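Local structure of 2-Cys peroxiredoxin (Plasmodium yoelii, 2H01) at residues V34-Y39 with R109-L114; G16-G21 with A81-P86; I107-S110 with N116-V119. The protein probably reduces hydrogen peroxide and organic hydroperoxides to water and alcohols, as a thiol-specific peroxidase of the peroxiredoxin family. One frame throughout, in Å; residues are numbered along the deposited sequence.

Interaction 1 (V34-Y39 with R109-L114); sequences VLLYFY and RSYDVL
Val-113 lays one methyl over the ring of Phe-38. Val-113 CG2 sits 3.9 Å from the centroid of the Phe-38 ring and only 6° off its normal, a CH-pi contact over the middle of the face. The ring of Tyr-111 is met in a similar way by Leu-36. Leu-36 CD2 lies 4.2 Å from the centroid of the Tyr-111 ring, over one face but shifted toward the rim, closest to CZ at 4.1 Å. The two rings also meet each other. Phe-38 CZ comes to 4.2 Å from Tyr-111 CD2, and the planes lie at 45°, an oblique meeting of the two rings.

The torsions place these groups. In Leu-36, CG stands anti to the backbone N (chi1 173°), and CD2 extends to the tyrosine from the opposite direction. In Val-113, CG1 is anti to the carbonyl carbon, and CG2, between the backbone N and the carbonyl carbon, is the branch that meets Phe-38.

No hydrogen bond crosses the contact. All four touching residues are buried. Tyr-111 OH has a weak hydrogen bond to Pro-7 O. Phe-38 also packs on Cys-71 and Ala-120, from the strands that flank its own.

Residues 109-114 form the exit from helix 106-110. Asp-112, with positive phi, is the C-prime residue of a Schellman motif, in which Val-113 N bonds to Ala-108 O and Asp-112 N to Arg-109 O. The turn that follows the helix thus packs on a central strand of the thioredoxin-fold sheet, part of the hydrophobic core of the peroxiredoxin domain.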
loop_
_atom_site.group_PDB
_atom_site.type_symbol
_atom_site.label_atom_id
_atom_site.label_comp_id
_atom_site.label_asym_id
_atom_site.label_seq_id
_atom_site.Cartn_x
_atom_site.Cartn_y
_atom_site.Cartn_z
ATOM N N VAL A 34 -4.756 1.659 -6.250
ATOM C CA VAL A 34 -3.650 1.900 -5.330
ATOM C C VAL A 34 -3.536 0.832 -4.256
ATOM O O VAL A 34 -4.534 0.450 -3.662
ATOM C CB VAL A 34 -3.796 3.262 -4.606
ATOM C CG1 VAL A 34 -2.613 3.478 -3.651
ATOM C CG2 VAL A 34 -3.877 4.397 -5.628
ATOM N N LEU A 35 -2.317 0.340 -4.035
ATOM C CA LEU A 35 -2.078 -0.630 -2.973
ATOM C C LEU A 35 -1.245 0.134 -1.947
ATOM O O LEU A 35 -0.033 0.309 -2.115
ATOM C CB LEU A 35 -1.303 -1.861 -3.464
ATOM C CG LEU A 35 -1.268 -3.143 -2.590
ATOM C CD1 LEU A 35 -0.400 -2.969 -1.364
ATOM C CD2 LEU A 35 -2.668 -3.510 -2.175
ATOM N N LEU A 36 -1.910 0.622 -0.907
ATOM C CA LEU A 36 -1.245 1.356 0.162
ATOM C C LEU A 36 -0.946 0.367 1.278
ATOM O O LEU A 36 -1.851 -0.334 1.745
ATOM C CB LEU A 36 -2.160 2.461 0.708
ATOM C CG LEU A 36 -1.617 3.186 1.957
ATOM C CD1 LEU A 36 -0.407 4.032 1.575
ATOM C CD2 LEU A 36 -2.697 4.065 2.585
ATOM N N TYR A 37 0.313 0.299 1.708
ATOM C CA TYR A 37 0.680 -0.614 2.782
ATOM C C TYR A 37 1.467 0.094 3.872
ATOM O O TYR A 37 2.177 1.064 3.607
ATOM C CB TYR A 37 1.481 -1.816 2.242
ATOM C CG TYR A 37 2.881 -1.505 1.737
ATOM C CD1 TYR A 37 3.105 -1.139 0.413
ATOM C CD2 TYR A 37 3.981 -1.603 2.587
ATOM C CE1 TYR A 37 4.395 -0.883 -0.067
ATOM C CE2 TYR A 37 5.276 -1.340 2.129
ATOM C CZ TYR A 37 5.473 -0.986 0.800
ATOM O OH TYR A 37 6.747 -0.752 0.347
ATOM N N PHE A 38 1.333 -0.391 5.103
ATOM C CA PHE A 38 2.019 0.204 6.247
ATOM C C PHE A 38 3.014 -0.719 6.940
ATOM O O PHE A 38 2.806 -1.924 7.044
ATOM C CB PHE A 38 1.015 0.651 7.324
ATOM C CG PHE A 38 0.132 1.790 6.916
ATOM C CD1 PHE A 38 -1.033 1.564 6.194
ATOM C CD2 PHE A 38 0.465 3.099 7.260
ATOM C CE1 PHE A 38 -1.868 2.630 5.814
ATOM C CE2 PHE A 38 -0.357 4.174 6.886
ATOM C CZ PHE A 38 -1.528 3.934 6.161
ATOM N N TYR A 39 4.107 -0.145 7.412
ATOM C CA TYR A 39 5.079 -0.908 8.177
ATOM C C TYR A 39 5.494 0.031 9.317
ATOM O O TYR A 39 5.402 1.247 9.190
ATOM C CB TYR A 39 6.269 -1.355 7.317
ATOM C CG TYR A 39 7.058 -0.254 6.655
ATOM C CD1 TYR A 39 6.613 0.336 5.472
ATOM C CD2 TYR A 39 8.266 0.196 7.211
ATOM C CE1 TYR A 39 7.344 1.341 4.857
ATOM C CE2 TYR A 39 9.004 1.204 6.607
ATOM C CZ TYR A 39 8.538 1.770 5.430
ATOM O OH TYR A 39 9.259 2.763 4.827
ATOM N N ARG A 109 -3.235 7.224 11.390
ATOM C CA ARG A 109 -4.376 7.410 12.275
ATOM C C ARG A 109 -5.696 7.295 11.509
ATOM O O ARG A 109 -6.606 6.586 11.939
ATOM C CB ARG A 109 -4.292 8.786 12.960
ATOM C CG ARG A 109 -5.148 8.912 14.222
ATOM C CD ARG A 109 -5.216 10.363 14.713
ATOM N NE ARG A 109 -3.888 10.956 14.855
ATOM C CZ ARG A 109 -3.030 10.647 15.818
ATOM N NH1 ARG A 109 -3.363 9.752 16.737
ATOM N NH2 ARG A 109 -1.836 11.223 15.859
ATOM N N SER A 110 -5.788 7.988 10.373
ATOM C CA SER A 110 -7.004 7.971 9.556
ATOM C C SER A 110 -7.395 6.569 9.103
ATOM O O SER A 110 -8.573 6.283 8.894
ATOM C CB SER A 110 -6.839 8.881 8.335
ATOM O OG SER A 110 -5.835 8.397 7.463
ATOM N N TYR A 111 -6.406 5.693 8.970
ATOM C CA TYR A 111 -6.640 4.321 8.546
ATOM C C TYR A 111 -6.720 3.371 9.734
ATOM O O TYR A 111 -6.825 2.155 9.566
ATOM C CB TYR A 111 -5.543 3.899 7.561
ATOM C CG TYR A 111 -5.746 4.496 6.170
ATOM C CD1 TYR A 111 -6.500 3.825 5.205
ATOM C CD2 TYR A 111 -5.263 5.763 5.851
ATOM C CE1 TYR A 111 -6.774 4.403 3.962
ATOM C CE2 TYR A 111 -5.531 6.354 4.604
ATOM C CZ TYR A 111 -6.288 5.667 3.665
ATOM O OH TYR A 111 -6.548 6.227 2.430
ATOM N N ASP A 112 -6.696 3.939 10.938
ATOM C CA ASP A 112 -6.771 3.165 12.181
ATOM C C ASP A 112 -5.725 2.080 12.322
ATOM O O ASP A 112 -6.044 0.950 12.695
ATOM C CB ASP A 112 -8.145 2.522 12.340
ATOM C CG ASP A 112 -9.203 3.506 12.793
ATOM O OD1 ASP A 112 -8.882 4.374 13.641
ATOM O OD2 ASP A 112 -10.353 3.393 12.316
ATOM N N VAL A 113 -4.476 2.424 12.029
ATOM C CA VAL A 113 -3.387 1.468 12.139
ATOM C C VAL A 113 -2.222 2.091 12.880
ATOM O O VAL A 113 -1.070 1.700 12.692
ATOM C CB VAL A 113 -2.911 0.984 10.757
ATOM C CG1 VAL A 113 -4.029 0.223 10.073
ATOM C CG2 VAL A 113 -2.473 2.170 9.907
ATOM N N LEU A 114 -2.519 3.080 13.709
ATOM C CA LEU A 114 -1.470 3.713 14.492
ATOM C C LEU A 114 -1.393 2.971 15.823
ATOM O O LEU A 114 -2.384 2.888 16.549
ATOM C CB LEU A 114 -1.786 5.188 14.732
ATOM C CG LEU A 114 -0.722 5.953 15.528
ATOM C CD1 LEU A 114 0.635 5.847 14.832
ATOM C CD2 LEU A 114 -1.140 7.409 15.652
#

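Interaction 2 (G16-G21 with A81-P86); sequences GDNTFG and AWKKTP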
loop_
_atom_site.group_PDB
_atom_site.type_symbol
_atom_site.label_atom_id
_atom_site.label_comp_id
_atom_site.label_asym_id
_atom_site.label_seq_id
_atom_site.Cartn_x
_atom_site.Cartn_y
_atom_site.Cartn_z
ATOM N N GLY A 16 11.013 6.114 -6.798
ATOM C CA GLY A 16 12.039 5.282 -7.388
ATOM C C GLY A 16 13.251 6.073 -7.817
ATOM O O GLY A 16 14.358 5.778 -7.419
ATOM N N ASP A 17 13.023 7.076 -8.645
ATOM C CA ASP A 17 13.963 8.169 -8.848
ATOM C C ASP A 17 14.952 8.390 -7.701
ATOM O O ASP A 17 16.082 8.787 -7.929
ATOM C CB ASP A 17 13.225 9.476 -9.153
ATOM C CG ASP A 17 12.635 9.508 -10.544
ATOM O OD1 ASP A 17 13.374 9.770 -11.503
ATOM O OD2 ASP A 17 11.432 9.298 -10.782
ATOM N N ASN A 18 14.532 8.129 -6.469
ATOM C CA ASN A 18 15.203 8.682 -5.292
ATOM C C ASN A 18 15.102 10.191 -5.271
ATOM O O ASN A 18 15.903 10.869 -4.660
ATOM C CB ASN A 18 16.675 8.286 -5.253
ATOM C CG ASN A 18 16.898 6.902 -4.710
ATOM O OD1 ASN A 18 15.988 6.243 -4.251
ATOM N ND2 ASN A 18 18.131 6.463 -4.757
ATOM N N THR A 19 14.083 10.667 -5.979
ATOM C CA THR A 19 13.623 12.055 -6.070
ATOM C C THR A 19 12.717 12.313 -4.892
ATOM O O THR A 19 12.002 11.420 -4.480
ATOM C CB THR A 19 12.746 12.167 -7.355
ATOM O OG1 THR A 19 13.570 12.218 -8.519
ATOM C CG2 THR A 19 11.978 13.437 -7.409
ATOM N N PHE A 20 12.712 13.524 -4.352
ATOM C CA PHE A 20 11.699 13.819 -3.346
ATOM C C PHE A 20 10.530 14.402 -4.083
ATOM O O PHE A 20 10.671 14.850 -5.224
ATOM C CB PHE A 20 12.180 14.838 -2.315
ATOM C CG PHE A 20 13.166 14.288 -1.331
ATOM C CD1 PHE A 20 13.107 12.954 -0.939
ATOM C CD2 PHE A 20 14.137 15.113 -0.770
ATOM C CE1 PHE A 20 14.005 12.448 -0.001
ATOM C CE2 PHE A 20 15.037 14.616 0.168
ATOM C CZ PHE A 20 14.974 13.288 0.553
ATOM N N GLY A 21 9.373 14.395 -3.438
ATOM C CA GLY A 21 8.190 14.947 -4.064
ATOM C C GLY A 21 6.991 14.811 -3.157
ATOM O O GLY A 21 7.105 14.313 -2.042
ATOM N N ALA A 81 17.787 7.616 2.947
ATOM C CA ALA A 81 18.969 7.025 3.553
ATOM C C ALA A 81 18.839 5.508 3.647
ATOM O O ALA A 81 19.840 4.792 3.579
ATOM C CB ALA A 81 19.196 7.617 4.946
ATOM N N TRP A 82 17.612 5.018 3.805
ATOM C CA TRP A 82 17.385 3.579 3.911
ATOM C C TRP A 82 17.486 2.912 2.541
ATOM O O TRP A 82 17.865 1.748 2.439
ATOM C CB TRP A 82 16.015 3.299 4.524
ATOM C CG TRP A 82 15.856 1.917 5.065
ATOM C CD1 TRP A 82 16.837 1.117 5.562
ATOM C CD2 TRP A 82 14.622 1.227 5.294
ATOM N NE1 TRP A 82 16.296 -0.030 6.096
ATOM C CE2 TRP A 82 14.936 0.013 5.946
ATOM C CE3 TRP A 82 13.279 1.520 5.016
ATOM C CZ2 TRP A 82 13.957 -0.910 6.328
ATOM C CZ3 TRP A 82 12.306 0.607 5.395
ATOM C CH2 TRP A 82 12.650 -0.597 6.047
ATOM N N LYS A 83 17.138 3.654 1.493
ATOM C CA LYS A 83 17.227 3.132 0.138
ATOM C C LYS A 83 18.699 3.096 -0.283
ATOM O O LYS A 83 19.103 2.249 -1.077
ATOM C CB LYS A 83 16.431 4.007 -0.844
ATOM C CG LYS A 83 14.916 3.944 -0.671
ATOM C CD LYS A 83 14.192 4.703 -1.771
ATOM C CE LYS A 83 14.488 4.106 -3.138
ATOM N NZ LYS A 83 13.693 4.729 -4.226
ATOM N N LYS A 84 19.495 4.024 0.249
ATOM C CA LYS A 84 20.918 4.075 -0.078
ATOM C C LYS A 84 21.728 3.089 0.753
ATOM O O LYS A 84 22.960 3.095 0.702
ATOM C CB LYS A 84 21.467 5.487 0.124
ATOM C CG LYS A 84 21.077 6.438 -0.980
ATOM C CD LYS A 84 21.545 7.836 -0.680
ATOM C CE LYS A 84 21.202 8.756 -1.829
ATOM N NZ LYS A 84 21.312 10.185 -1.403
ATOM N N THR A 85 21.026 2.247 1.510
ATOM C CA THR A 85 21.661 1.236 2.357
ATOM C C THR A 85 21.396 -0.154 1.773
ATOM O O THR A 85 20.250 -0.608 1.712
ATOM C CB THR A 85 21.115 1.293 3.805
ATOM O OG1 THR A 85 21.311 2.611 4.338
ATOM C CG2 THR A 85 21.841 0.286 4.688
ATOM N N PRO A 86 22.464 -0.850 1.350
ATOM C CA PRO A 86 22.427 -2.189 0.754
ATOM C C PRO A 86 21.757 -3.226 1.629
ATOM O O PRO A 86 21.842 -3.170 2.859
ATOM C CB PRO A 86 23.905 -2.521 0.539
ATOM C CG PRO A 86 24.568 -1.172 0.448
ATOM C CD PRO A 86 23.857 -0.394 1.516
#
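Lys-83 NZ reaches the turn at residues 16-18. The ammonium group has its strongest partner in Phe-15 O, and it also bonds to Ile-95 O. Lys-83 NZ lies 2.7 Å from Asn-18 OD1, in a hydrogen bond that is weak in geometry. The position of OD1 is doubtful in the model, so the details of this bond are less sure. A second weak bond runs from Lys-83 NZ to Gly-16 O, at 3.4 Å. The acceptors are therefore mainly backbone carbonyls.

The lysine chain is bent at chi3 (62°), and its outer part runs past the Asn-18 side chain in the opposite direction. Asn-18 has positive phi and sends its side chain toward the helix end, where it also touches Leu-80 and Asn-94. Lys-83 packs on Val-14 and Ile-92. Within 81-86, Thr-85 OG1 donates to Ala-81 O at 2.7 Å, closing the turn after the helix.

One ammonium group thus ties the turn between strands 10-14 and 20-24 to the end of helix 76-83. Lys-83 is buried, and the partners it has are carbonyl and amide oxygens. The backbone carbonyls, with Asn-18 OD1 less surely, take up its N-H groups and would probably stabilise the charge.

Interaction 3 (I107-S110 with N116-V119); sequences IARS and NESV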
loop_
_atom_site.group_PDB
_atom_site.type_symbol
_atom_site.label_atom_id
_atom_site.label_comp_id
_atom_site.label_asym_id
_atom_site.label_seq_id
_atom_site.Cartn_x
_atom_site.Cartn_y
_atom_site.Cartn_z
ATOM N N ILE A 107 -1.787 9.919 8.698
ATOM C CA ILE A 107 -2.265 8.928 7.756
ATOM C C ILE A 107 -2.555 7.611 8.452
ATOM O O ILE A 107 -3.645 7.070 8.332
ATOM C CB ILE A 107 -1.272 8.756 6.591
ATOM C CG1 ILE A 107 -1.117 10.075 5.840
ATOM C CG2 ILE A 107 -1.724 7.668 5.666
ATOM C CD1 ILE A 107 0.175 10.242 5.094
ATOM N N ALA A 108 -1.584 7.119 9.208
ATOM C CA ALA A 108 -1.781 5.914 9.981
ATOM C C ALA A 108 -3.027 6.050 10.821
ATOM O O ALA A 108 -3.793 5.115 10.940
ATOM C CB ALA A 108 -0.584 5.607 10.838
ATOM N N ARG A 109 -3.235 7.224 11.390
ATOM C CA ARG A 109 -4.376 7.410 12.275
ATOM C C ARG A 109 -5.696 7.295 11.509
ATOM O O ARG A 109 -6.606 6.586 11.939
ATOM C CB ARG A 109 -4.292 8.786 12.960
ATOM C CG ARG A 109 -5.148 8.912 14.222
ATOM C CD ARG A 109 -5.216 10.363 14.713
ATOM N NE ARG A 109 -3.888 10.956 14.855
ATOM C CZ ARG A 109 -3.030 10.647 15.818
ATOM N NH1 ARG A 109 -3.363 9.752 16.737
ATOM N NH2 ARG A 109 -1.836 11.223 15.859
ATOM N N SER A 110 -5.788 7.988 10.373
ATOM C CA SER A 110 -7.004 7.971 9.556
ATOM C C SER A 110 -7.395 6.569 9.103
ATOM O O SER A 110 -8.573 6.283 8.894
ATOM C CB SER A 110 -6.839 8.881 8.335
ATOM O OG SER A 110 -5.835 8.397 7.463
ATOM N N ASN A 116 -0.356 2.781 19.530
ATOM C CA ASN A 116 -0.118 3.698 20.659
ATOM C C ASN A 116 0.678 4.956 20.311
ATOM O O ASN A 116 1.799 5.169 20.774
ATOM C CB ASN A 116 0.488 2.959 21.881
ATOM C CG ASN A 116 1.862 2.359 21.614
ATOM O OD1 ASN A 116 2.094 1.749 20.571
ATOM N ND2 ASN A 116 2.776 2.508 22.580
ATOM N N GLU A 117 0.054 5.785 19.479
ATOM C CA GLU A 117 0.618 7.046 19.026
ATOM C C GLU A 117 2.100 6.972 18.688
ATOM O O GLU A 117 2.829 7.942 18.861
ATOM C CB GLU A 117 0.392 8.118 20.091
ATOM C CG GLU A 117 -1.075 8.368 20.403
ATOM C CD GLU A 117 -1.840 8.915 19.213
ATOM O OE1 GLU A 117 -1.567 10.067 18.814
ATOM O OE2 GLU A 117 -2.707 8.190 18.678
ATOM N N SER A 118 2.552 5.828 18.197
ATOM C CA SER A 118 3.955 5.693 17.850
ATOM C C SER A 118 4.193 5.286 16.408
ATOM O O SER A 118 4.537 6.119 15.572
ATOM C CB SER A 118 4.637 4.701 18.787
ATOM O OG SER A 118 4.796 5.278 20.068
ATOM N N VAL A 119 4.018 4.004 16.116
ATOM C CA VAL A 119 4.238 3.518 14.762
ATOM C C VAL A 119 2.995 2.874 14.164
ATOM O O VAL A 119 2.030 2.570 14.864
ATOM C CB VAL A 119 5.386 2.496 14.722
ATOM C CG1 VAL A 119 6.674 3.140 15.226
ATOM C CG2 VAL A 119 5.022 1.277 15.566
#
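Arg-109 and Glu-117 form a salt bridge at the protein surface. The arginine uses NH1 for both carboxylate oxygens. Arg-109 NH1 to Glu-117 OE2 is 2.6 Å, with OE2 near the guanidinium plane and accepting on its syn lone pair. The N-H...O angle there is 132°, so the bond is short but bent. Arg-109 NH1 to Glu-117 OE1 is 2.8 Å and weak in geometry. Arg-109 NH2 adds another weak bond to Glu-117 OE1, at 3.2 Å. The two flat groups are turned 28° from each other. The arginine bends at chi3 (-52°) and the glutamate at chi2, which brings the two charged ends together.

Other polar groups are satisfied locally. Ser-110 OG donates to Ile-107 O at 2.7 Å, on a lone pair in the carbonyl plane. Ser-118 OG donates to Asn-116 O at 3.1 Å, tilted from the Asn-116 carbonyl plane. Ser-118 O accepts from Lys-105 NZ. At the start of the helix, Asp-102 takes the backbone N-H groups of Ile-107 and Ala-108 on its two carboxylate oxygens.

The salt bridge joins helix 106-110 to the tight connection between strands 114-115 and 119-127. These strands pair antiparallel as a beta hairpin. Two residues, Ser-118 and Val-119, stand opposite the single Phe-115, a classic beta bulge.

How the interactions relate
Interaction 1 is core, interaction 2 partly buried and interaction 3 surface. Their chemistry follows: apolar side chains and rings in the first, a lysine ammonium among neutral oxygens in the second, paired opposite charges in the third. Interactions 1 and 3 share Arg-109 and Ser-110 and both use helix 106-110. Ile-107, in the same helix, also reaches the strand: Ile-107 CG2 lies 3.8 Å from Phe-38 CZ. Interaction 2 serves a different helix, 76-83. It still meets interaction 1, where Tyr-39 CE2 packs 3.6 Å from Trp-82 CZ3. Interactions 2 and 3 do not touch; their nearest atoms are about 11 Å apart.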